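Local coordinates for probable TonB-dependent siderophore receptor PiuA (Acinetobacter baumannii, PDB 5FP1), which is probably involved in the initial step of iron uptake, binding iron-chelating siderophores, and may bind ferric enterobactin with micromolar affinity, at residues 257-262 with 400-405; 516-521 with 549-554. All blocks are in the same frame, centred on the assembly; numbering follows the deposited sequence.

Interaction 1 (257-262 with 400-405); sequences YGWKDR and KPFVDR
Asp261 receives the backbone amide of Phe402: Phe402 N to Asp261 OD2 is 2.8 Å, nearly straight at 174°, and it uses the carboxylate's anti lone pair. An aspartate suits this place because its short arm reaches across to a main-chain N-H; neither segment is regular strand here, and a side-chain carboxylate serves as acceptor. The backbone N of Asp261 gives its hydrogen to a water 3.0 Å away, and that water donates to Lys400 O at 2.7 Å. Lys400 O also lies in the indole plane of Trp259 and takes a weak, bent bond from Trp259 NE1 (3.0 Å). The carbonyl of Pro401 is bonded by Asn389. Beyond these polar links, Phe402 turns its ring edge onto the face of the six-membered ring of Trp259, with the planes at 89°. CG of Arg262 rests over the centre of the Phe402 ring, 3.5 Å from its centroid, a CH-pi contact; with CG anti to the backbone N (chi1 -173°), the aliphatic stem crosses the ring, while the guanidinium runs on to His318 O through NH1. Side-chain-to-backbone hydrogen bonds and an edge-to-face aromatic pair thus join two inter-strand loops of a TonB-dependent receptor beta-barrel.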
ATOM      1  N   TYR A 257     -17.294 -15.880  -6.746  1.00 17.17           N
ATOM      2  CA  TYR A 257     -18.413 -15.330  -7.484  1.00 16.33           C
ATOM      3  C   TYR A 257     -18.053 -14.560  -8.730  1.00 16.64           C
ATOM      4  O   TYR A 257     -18.929 -13.967  -9.379  1.00 16.39           O
ATOM      5  CB  TYR A 257     -19.263 -14.446  -6.555  1.00 17.41           C
ATOM      6  CG  TYR A 257     -19.890 -15.202  -5.442  1.00 17.51           C
ATOM      7  CD1 TYR A 257     -20.751 -16.262  -5.699  1.00 18.87           C
ATOM      8  CD2 TYR A 257     -19.577 -14.923  -4.102  1.00 16.58           C
ATOM      9  CE1 TYR A 257     -21.326 -16.982  -4.666  1.00 18.02           C
ATOM     10  CE2 TYR A 257     -20.159 -15.630  -3.071  1.00 17.62           C
ATOM     11  CZ  TYR A 257     -21.018 -16.673  -3.355  1.00 21.53           C
ATOM     12  OH  TYR A 257     -21.565 -17.404  -2.333  1.00 17.87           O
ATOM     13  N   GLY A 258     -16.777 -14.582  -9.107  1.00 16.96           N
ATOM     14  CA  GLY A 258     -16.367 -13.994 -10.353  1.00 16.74           C
ATOM     15  C   GLY A 258     -16.800 -14.832 -11.556  1.00 17.34           C
ATOM     16  O   GLY A 258     -17.289 -15.953 -11.413  1.00 20.15           O
ATOM     17  N   TRP A 259     -16.608 -14.271 -12.732  1.00 16.99           N
ATOM     18  CA  TRP A 259     -17.083 -14.851 -13.982  1.00 17.54           C
ATOM     19  C   TRP A 259     -15.862 -15.004 -14.876  1.00 19.27           C
ATOM     20  O   TRP A 259     -15.451 -14.066 -15.558  1.00 18.93           O
ATOM     21  CB  TRP A 259     -18.125 -13.926 -14.569  1.00 17.51           C
ATOM     22  CG  TRP A 259     -18.922 -14.439 -15.708  1.00 16.84           C
ATOM     23  CD1 TRP A 259     -18.723 -15.590 -16.433  1.00 17.33           C
ATOM     24  CD2 TRP A 259     -20.053 -13.800 -16.270  1.00 19.19           C
ATOM     25  NE1 TRP A 259     -19.696 -15.710 -17.402  1.00 17.95           N
ATOM     26  CE2 TRP A 259     -20.524 -14.623 -17.327  1.00 17.57           C
ATOM     27  CE3 TRP A 259     -20.756 -12.633 -15.959  1.00 17.35           C
ATOM     28  CZ2 TRP A 259     -21.647 -14.294 -18.083  1.00 17.78           C
ATOM     29  CZ3 TRP A 259     -21.877 -12.313 -16.708  1.00 19.75           C
ATOM     30  CH2 TRP A 259     -22.309 -13.142 -17.772  1.00 16.75           C
ATOM     31  N   LYS A 260     -15.263 -16.189 -14.850  1.00 19.58           N
ATOM     32  CA  LYS A 260     -13.940 -16.348 -15.406  1.00 21.73           C
ATOM     33  C   LYS A 260     -13.847 -16.140 -16.894  1.00 23.69           C
ATOM     34  O   LYS A 260     -12.806 -15.658 -17.375  1.00 21.47           O
ATOM     35  CB  LYS A 260     -13.308 -17.675 -14.986  1.00 24.20           C
ATOM     36  CG  LYS A 260     -13.039 -17.692 -13.494  1.00 29.20           C
ATOM     37  CD  LYS A 260     -12.364 -18.962 -13.054  1.00 28.50           C
ATOM     38  CE  LYS A 260     -10.899 -18.956 -13.369  1.00 27.46           C
ATOM     39  NZ  LYS A 260     -10.251 -19.968 -12.522  1.00 24.96           N
ATOM     40  N   ASP A 261     -14.921 -16.440 -17.624  1.00 20.89           N
ATOM     41  CA  ASP A 261     -14.943 -16.229 -19.067  1.00 20.02           C
ATOM     42  C   ASP A 261     -15.089 -14.750 -19.421  1.00 23.32           C
ATOM     43  O   ASP A 261     -14.896 -14.383 -20.575  1.00 22.12           O
ATOM     44  CB  ASP A 261     -16.091 -17.014 -19.716  1.00 20.95           C
ATOM     45  CG  ASP A 261     -15.875 -17.242 -21.224  1.00 24.92           C
ATOM     46  OD1 ASP A 261     -14.750 -17.569 -21.605  1.00 22.91           O
ATOM     47  OD2 ASP A 261     -16.814 -17.049 -22.018  1.00 21.32           O
ATOM     48  N   ARG A 262     -15.493 -13.918 -18.453  1.00 18.59           N
ATOM     49  CA  ARG A 262     -15.692 -12.475 -18.682  1.00 17.54           C
ATOM     50  C   ARG A 262     -14.574 -11.606 -18.063  1.00 17.93           C
ATOM     51  O   ARG A 262     -14.112 -10.631 -18.662  1.00 18.77           O
ATOM     52  CB  ARG A 262     -17.004 -12.042 -18.063  1.00 18.88           C
ATOM     53  CG  ARG A 262     -17.400 -10.617 -18.386  1.00 17.37           C
ATOM     54  CD  ARG A 262     -18.531 -10.132 -17.522  1.00 20.59           C
ATOM     55  NE  ARG A 262     -18.154  -9.952 -16.124  1.00 16.31           N
ATOM     56  CZ  ARG A 262     -18.977  -9.547 -15.159  1.00 17.35           C
ATOM     57  NH1 ARG A 262     -20.257  -9.299 -15.414  1.00 18.86           N
ATOM     58  NH2 ARG A 262     -18.515  -9.376 -13.928  1.00 16.75           N
ATOM     59  N   LYS A 400     -19.588 -20.452 -16.119  1.00 19.91           N
ATOM     60  CA  LYS A 400     -20.335 -20.473 -17.386  1.00 20.75           C
ATOM     61  C   LYS A 400     -19.755 -19.518 -18.408  1.00 24.13           C
ATOM     62  O   LYS A 400     -19.013 -18.600 -18.056  1.00 23.01           O
ATOM     63  CB  LYS A 400     -21.773 -20.031 -17.151  1.00 21.67           C
ATOM     64  CG  LYS A 400     -22.580 -20.879 -16.178  1.00 27.78           C
ATOM     65  CD  LYS A 400     -22.937 -22.237 -16.772  1.00 35.94           C
ATOM     66  CE  LYS A 400     -23.741 -23.053 -15.771  1.00 51.02           C
ATOM     67  NZ  LYS A 400     -23.946 -24.463 -16.215  1.00 65.60           N
ATOM     68  N   PRO A 401     -20.109 -19.701 -19.688  1.00 24.27           N
ATOM     69  CA  PRO A 401     -19.654 -18.770 -20.720  1.00 23.13           C
ATOM     70  C   PRO A 401     -20.187 -17.342 -20.590  1.00 17.77           C
ATOM     71  O   PRO A 401     -21.278 -17.093 -20.085  1.00 18.28           O
ATOM     72  CB  PRO A 401     -20.146 -19.411 -22.053  1.00 25.01           C
ATOM     73  CG  PRO A 401     -20.444 -20.839 -21.725  1.00 27.49           C
ATOM     74  CD  PRO A 401     -20.786 -20.897 -20.257  1.00 24.81           C
ATOM     75  N   PHE A 402     -19.394 -16.400 -21.067  1.00 19.59           N
ATOM     76  CA  PHE A 402     -19.835 -15.030 -21.202  1.00 18.86           C
ATOM     77  C   PHE A 402     -20.197 -14.853 -22.660  1.00 21.72           C
ATOM     78  O   PHE A 402     -19.344 -15.030 -23.515  1.00 21.47           O
ATOM     79  CB  PHE A 402     -18.695 -14.069 -20.797  1.00 16.87           C
ATOM     80  CG  PHE A 402     -18.969 -12.619 -21.084  1.00 19.30           C
ATOM     81  CD1 PHE A 402     -20.004 -11.949 -20.438  1.00 20.87           C
ATOM     82  CD2 PHE A 402     -18.174 -11.907 -21.984  1.00 24.38           C
ATOM     83  CE1 PHE A 402     -20.248 -10.606 -20.693  1.00 22.08           C
ATOM     84  CE2 PHE A 402     -18.417 -10.565 -22.249  1.00 24.07           C
ATOM     85  CZ  PHE A 402     -19.457  -9.908 -21.600  1.00 23.23           C
ATOM     86  N   VAL A 403     -21.449 -14.529 -22.955  1.00 23.90           N
ATOM     87  CA  VAL A 403     -21.867 -14.498 -24.354  1.00 27.23           C
ATOM     88  C   VAL A 403     -22.234 -13.131 -24.868  1.00 28.56           C
ATOM     89  O   VAL A 403     -22.568 -12.991 -26.031  1.00 29.32           O
ATOM     90  CB  VAL A 403     -23.034 -15.461 -24.655  1.00 28.17           C
ATOM     91  CG1 VAL A 403     -22.655 -16.892 -24.255  1.00 33.00           C
ATOM     92  CG2 VAL A 403     -24.299 -15.005 -23.964  1.00 34.94           C
ATOM     93  N   ASP A 404     -22.141 -12.109 -24.025  1.00 25.03           N
ATOM     94  CA  ASP A 404     -22.299 -10.741 -24.489  1.00 24.08           C
ATOM     95  C   ASP A 404     -20.941 -10.219 -24.992  1.00 20.98           C
ATOM     96  O   ASP A 404     -20.023 -10.980 -25.121  1.00 26.42           O
ATOM     97  CB  ASP A 404     -22.874  -9.883 -23.373  1.00 24.71           C
ATOM     98  CG  ASP A 404     -24.185 -10.443 -22.830  1.00 29.93           C
ATOM     99  OD1 ASP A 404     -25.177 -10.461 -23.575  1.00 26.98           O
ATOM    100  OD2 ASP A 404     -24.228 -10.852 -21.653  1.00 32.92           O
ATOM    101  N   ARG A 405     -20.832  -8.927 -25.257  1.00 21.40           N
ATOM    102  CA  ARG A 405     -19.609  -8.337 -25.798  1.00 26.87           C
ATOM    103  C   ARG A 405     -19.205  -7.153 -24.934  1.00 22.59           C
ATOM    104  O   ARG A 405     -20.050  -6.385 -24.466  1.00 24.29           O
ATOM    105  CB  ARG A 405     -19.897  -7.830 -27.229  1.00 29.92           C
ATOM    106  CG  ARG A 405     -18.717  -7.269 -27.995  1.00 47.01           C
ATOM    107  CD  ARG A 405     -19.041  -7.168 -29.489  1.00 46.89           C
ATOM    108  NE  ARG A 405     -20.257  -6.396 -29.755  1.00 37.33           N
ATOM    109  CZ  ARG A 405     -20.288  -5.068 -29.870  1.00 44.68           C
ATOM    110  NH1 ARG A 405     -19.174  -4.350 -29.730  1.00 41.10           N
ATOM    111  NH2 ARG A 405     -21.437  -4.449 -30.110  1.00 47.22           N
TER
HETATM  112  O   HOH W   1     -16.795 -18.500 -16.573  1.00 17.64           O

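Interaction 2 (516-521 with 549-554); sequences DPEEAQ and NTRVQI
Glu518 reaches across to the backbone of Arg551, where Glu518 OE2 accepts Arg551 N at 2.7 Å and 170° through the anti lone pair. CG stands anti to the carbonyl carbon (chi1 -64°) and the chain runs out extended beyond it, a length that lets the carboxylate act where a strand carbonyl would otherwise be expected. On the way Glu518 CB passes 3.3 Å from Asn549 O, and OE2 also lies against CG2 of Thr550. The other oxygen, OE1, forms a salt bridge with Lys547, so its two oxygens are held by different partners. The side chain of Arg551 crosses that of Glu518 at about a right angle. Arg551 NH1 stays 4.5 Å from Glu518 OE2, which sits well out of the guanidinium plane, so any attraction is probably a general electrostatic one; NH1 instead donates to a water that bonds to Asp516 O.

Asn549 is the second large contributor. It pairs with Glu519 as an antiparallel hydrogen-bonded pair: Glu519 N gives to Asn549 O (3.1 Å), in the carbonyl plane and on a lone pair, and Asn549 N returns the bond to Glu519 O at 3.2 Å. Both side chains leave on the same face, side by side and pointing the same way; CB of Glu519 and CB of Asn549 are 4.0 Å apart. Polar residues fit this position, which lies at the protein surface, and the glutamate's aliphatic stem still covers its neighbour. Past this pair the two backbones part, and the carboxylate of Glu518 takes over the link. This is the open end of an antiparallel beta hairpin, strands 518-531 and 536-555, away from its turn, within the outer-membrane beta-barrel of a TonB-dependent receptor.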
ATOM      1  N   ASP A 516     -10.466  23.988  -1.018  1.00 22.12           N
ATOM      2  CA  ASP A 516      -9.100  23.981  -0.507  1.00 22.55           C
ATOM      3  C   ASP A 516      -8.756  22.568   0.019  1.00 17.47           C
ATOM      4  O   ASP A 516      -9.642  21.743   0.252  1.00 17.73           O
ATOM      5  CB  ASP A 516      -8.938  24.949   0.678  1.00 26.79           C
ATOM      6  CG  ASP A 516      -8.979  26.428   0.273  1.00 35.33           C
ATOM      7  OD1 ASP A 516      -8.542  26.796  -0.825  1.00 34.56           O
ATOM      8  OD2 ASP A 516      -9.427  27.221   1.101  1.00 42.43           O
ATOM      9  N   PRO A 517      -7.476  22.299   0.222  1.00 18.20           N
ATOM     10  CA  PRO A 517      -7.089  20.947   0.648  1.00 17.67           C
ATOM     11  C   PRO A 517      -7.590  20.544   2.018  1.00 21.34           C
ATOM     12  O   PRO A 517      -7.772  21.389   2.902  1.00 20.07           O
ATOM     13  CB  PRO A 517      -5.561  21.003   0.676  1.00 18.87           C
ATOM     14  CG  PRO A 517      -5.187  22.115  -0.234  1.00 22.33           C
ATOM     15  CD  PRO A 517      -6.317  23.116  -0.171  1.00 21.80           C
ATOM     16  N   GLU A 518      -7.781  19.243   2.197  1.00 19.26           N
ATOM     17  CA  GLU A 518      -8.013  18.695   3.524  1.00 19.08           C
ATOM     18  C   GLU A 518      -6.779  18.920   4.360  1.00 19.14           C
ATOM     19  O   GLU A 518      -5.678  18.989   3.840  1.00 16.71           O
ATOM     20  CB  GLU A 518      -8.306  17.207   3.441  1.00 18.81           C
ATOM     21  CG  GLU A 518      -9.597  16.879   2.692  1.00 18.26           C
ATOM     22  CD  GLU A 518      -9.955  15.415   2.801  1.00 20.50           C
ATOM     23  OE1 GLU A 518      -9.073  14.553   2.543  1.00 22.81           O
ATOM     24  OE2 GLU A 518     -11.116  15.110   3.134  1.00 19.57           O
ATOM     25  N   GLU A 519      -6.969  19.028   5.666  1.00 16.64           N
ATOM     26  CA  GLU A 519      -5.880  19.320   6.577  1.00 17.70           C
ATOM     27  C   GLU A 519      -5.881  18.296   7.685  1.00 16.97           C
ATOM     28  O   GLU A 519      -6.945  17.954   8.242  1.00 18.44           O
ATOM     29  CB  GLU A 519      -6.025  20.722   7.176  1.00 21.65           C
ATOM     30  CG  GLU A 519      -5.923  21.840   6.165  1.00 26.80           C
ATOM     31  CD  GLU A 519      -6.192  23.196   6.808  1.00 30.22           C
ATOM     32  OE1 GLU A 519      -5.277  23.758   7.405  1.00 43.99           O
ATOM     33  OE2 GLU A 519      -7.328  23.661   6.772  1.00 44.68           O
ATOM     34  N   ALA A 520      -4.700  17.777   7.980  1.00 17.27           N
ATOM     35  CA  ALA A 520      -4.548  16.743   8.990  1.00 15.34           C
ATOM     36  C   ALA A 520      -3.312  17.041   9.817  1.00 16.69           C
ATOM     37  O   ALA A 520      -2.435  17.830   9.411  1.00 16.76           O
ATOM     38  CB  ALA A 520      -4.435  15.360   8.347  1.00 16.53           C
ATOM     39  N   GLN A 521      -3.220  16.370  10.944  1.00 15.65           N
ATOM     40  CA  GLN A 521      -2.087  16.550  11.823  1.00 18.91           C
ATOM     41  C   GLN A 521      -1.889  15.353  12.735  1.00 15.86           C
ATOM     42  O   GLN A 521      -2.823  14.585  13.015  1.00 17.29           O
ATOM     43  CB  GLN A 521      -2.249  17.852  12.626  1.00 18.68           C
ATOM     44  CG  GLN A 521      -3.444  17.786  13.564  1.00 21.35           C
ATOM     45  CD  GLN A 521      -3.805  19.106  14.237  1.00 28.81           C
ATOM     46  OE1 GLN A 521      -3.197  20.145  14.004  1.00 29.88           O
ATOM     47  NE2 GLN A 521      -4.806  19.054  15.080  1.00 30.64           N
ATOM     48  N   ASN A 549      -9.898  18.810   9.183  1.00 20.38           N
ATOM     49  CA  ASN A 549     -10.679  19.400   8.113  1.00 21.89           C
ATOM     50  C   ASN A 549     -10.819  18.393   6.997  1.00 20.62           C
ATOM     51  O   ASN A 549      -9.904  18.228   6.162  1.00 21.98           O
ATOM     52  CB  ASN A 549     -10.011  20.674   7.578  1.00 27.01           C
ATOM     53  CG  ASN A 549     -10.281  21.861   8.451  1.00 41.26           C
ATOM     54  OD1 ASN A 549     -11.381  22.418   8.436  1.00 56.69           O
ATOM     55  ND2 ASN A 549      -9.304  22.234   9.248  1.00 45.93           N
ATOM     56  N   THR A 550     -11.954  17.703   7.012  1.00 20.15           N
ATOM     57  CA  THR A 550     -12.269  16.662   6.049  1.00 20.27           C
ATOM     58  C   THR A 550     -13.287  17.189   5.072  1.00 19.75           C
ATOM     59  O   THR A 550     -14.244  17.888   5.468  1.00 21.67           O
ATOM     60  CB  THR A 550     -12.878  15.448   6.775  1.00 20.35           C
ATOM     61  OG1 THR A 550     -11.934  14.920   7.713  1.00 20.39           O
ATOM     62  CG2 THR A 550     -13.289  14.348   5.801  1.00 20.37           C
ATOM     63  N   ARG A 551     -13.109  16.853   3.800  1.00 19.78           N
ATOM     64  CA  ARG A 551     -14.047  17.272   2.777  1.00 18.84           C
ATOM     65  C   ARG A 551     -15.295  16.415   2.899  1.00 22.31           C
ATOM     66  O   ARG A 551     -15.200  15.209   2.983  1.00 18.17           O
ATOM     67  CB  ARG A 551     -13.443  17.120   1.377  1.00 21.63           C
ATOM     68  CG  ARG A 551     -14.272  17.800   0.282  1.00 20.21           C
ATOM     69  CD  ARG A 551     -13.447  17.963  -0.986  1.00 25.35           C
ATOM     70  NE  ARG A 551     -12.997  16.705  -1.522  1.00 27.34           N
ATOM     71  CZ  ARG A 551     -11.752  16.240  -1.523  1.00 25.60           C
ATOM     72  NH1 ARG A 551     -10.726  16.906  -1.000  1.00 22.81           N
ATOM     73  NH2 ARG A 551     -11.538  15.065  -2.074  1.00 31.13           N
ATOM     74  N   VAL A 552     -16.478  17.014   2.893  1.00 19.13           N
ATOM     75  CA  VAL A 552     -17.696  16.232   2.956  1.00 20.75           C
ATOM     76  C   VAL A 552     -18.712  16.819   1.976  1.00 22.76           C
ATOM     77  O   VAL A 552     -18.559  17.941   1.530  1.00 21.61           O
ATOM     78  CB  VAL A 552     -18.297  16.186   4.382  1.00 30.56           C
ATOM     79  CG1 VAL A 552     -17.332  15.522   5.366  1.00 32.46           C
ATOM     80  CG2 VAL A 552     -18.661  17.575   4.845  1.00 32.14           C
ATOM     81  N   GLN A 553     -19.685  16.002   1.591  1.00 21.17           N
ATOM     82  CA  GLN A 553     -20.754  16.420   0.701  1.00 28.42           C
ATOM     83  C   GLN A 553     -21.896  16.945   1.562  1.00 33.49           C
ATOM     84  O   GLN A 553     -22.259  16.330   2.578  1.00 31.60           O
ATOM     85  CB  GLN A 553     -21.171  15.230  -0.168  1.00 30.31           C
ATOM     86  CG  GLN A 553     -21.922  15.600  -1.424  1.00 35.21           C
ATOM     87  CD  GLN A 553     -22.038  14.455  -2.408  1.00 38.76           C
ATOM     88  OE1 GLN A 553     -21.598  13.337  -2.147  1.00 38.59           O
ATOM     89  NE2 GLN A 553     -22.649  14.726  -3.549  1.00 40.44           N
ATOM     90  N   ILE A 554     -22.426  18.099   1.151  1.00 28.98           N
ATOM     91  CA  ILE A 554     -23.568  18.786   1.764  1.00 31.99           C
ATOM     92  C   ILE A 554     -24.897  18.477   1.056  1.00 32.02           C
ATOM     93  O   ILE A 554     -25.923  18.343   1.703  1.00 34.72           O
ATOM     94  CB  ILE A 554     -23.384  20.310   1.688  1.00 42.14           C
ATOM     95  CG1 ILE A 554     -22.110  20.727   2.413  1.00 41.85           C
ATOM     96  CG2 ILE A 554     -24.591  21.023   2.277  1.00 48.01           C
ATOM     97  CD1 ILE A 554     -21.947  20.059   3.760  1.00 41.61           C
TER
HETATM   98  O   HOH W   2     -10.844  19.365   0.493  1.00 18.54           O

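Overall arrangement
Both contacts belong to the beta-barrel of the receptor, one in loops between strands, the other in the wall. Their centres are 41 Å apart, and the nearest atoms stay about 26 Å from each other. Along the chain they come in series: interaction 1 closes at residue 405, before interaction 2 opens at 516. Interaction 1 spans a gap of 137 residues, joining the loop before strand 264-279 to the loop before strand 405-428; interaction 2 is local, between neighbouring strands of one hairpin. The first thus ties together loops of strands that are not neighbours in the barrel, while the second continues the strand-to-strand pairing from which the wall is built.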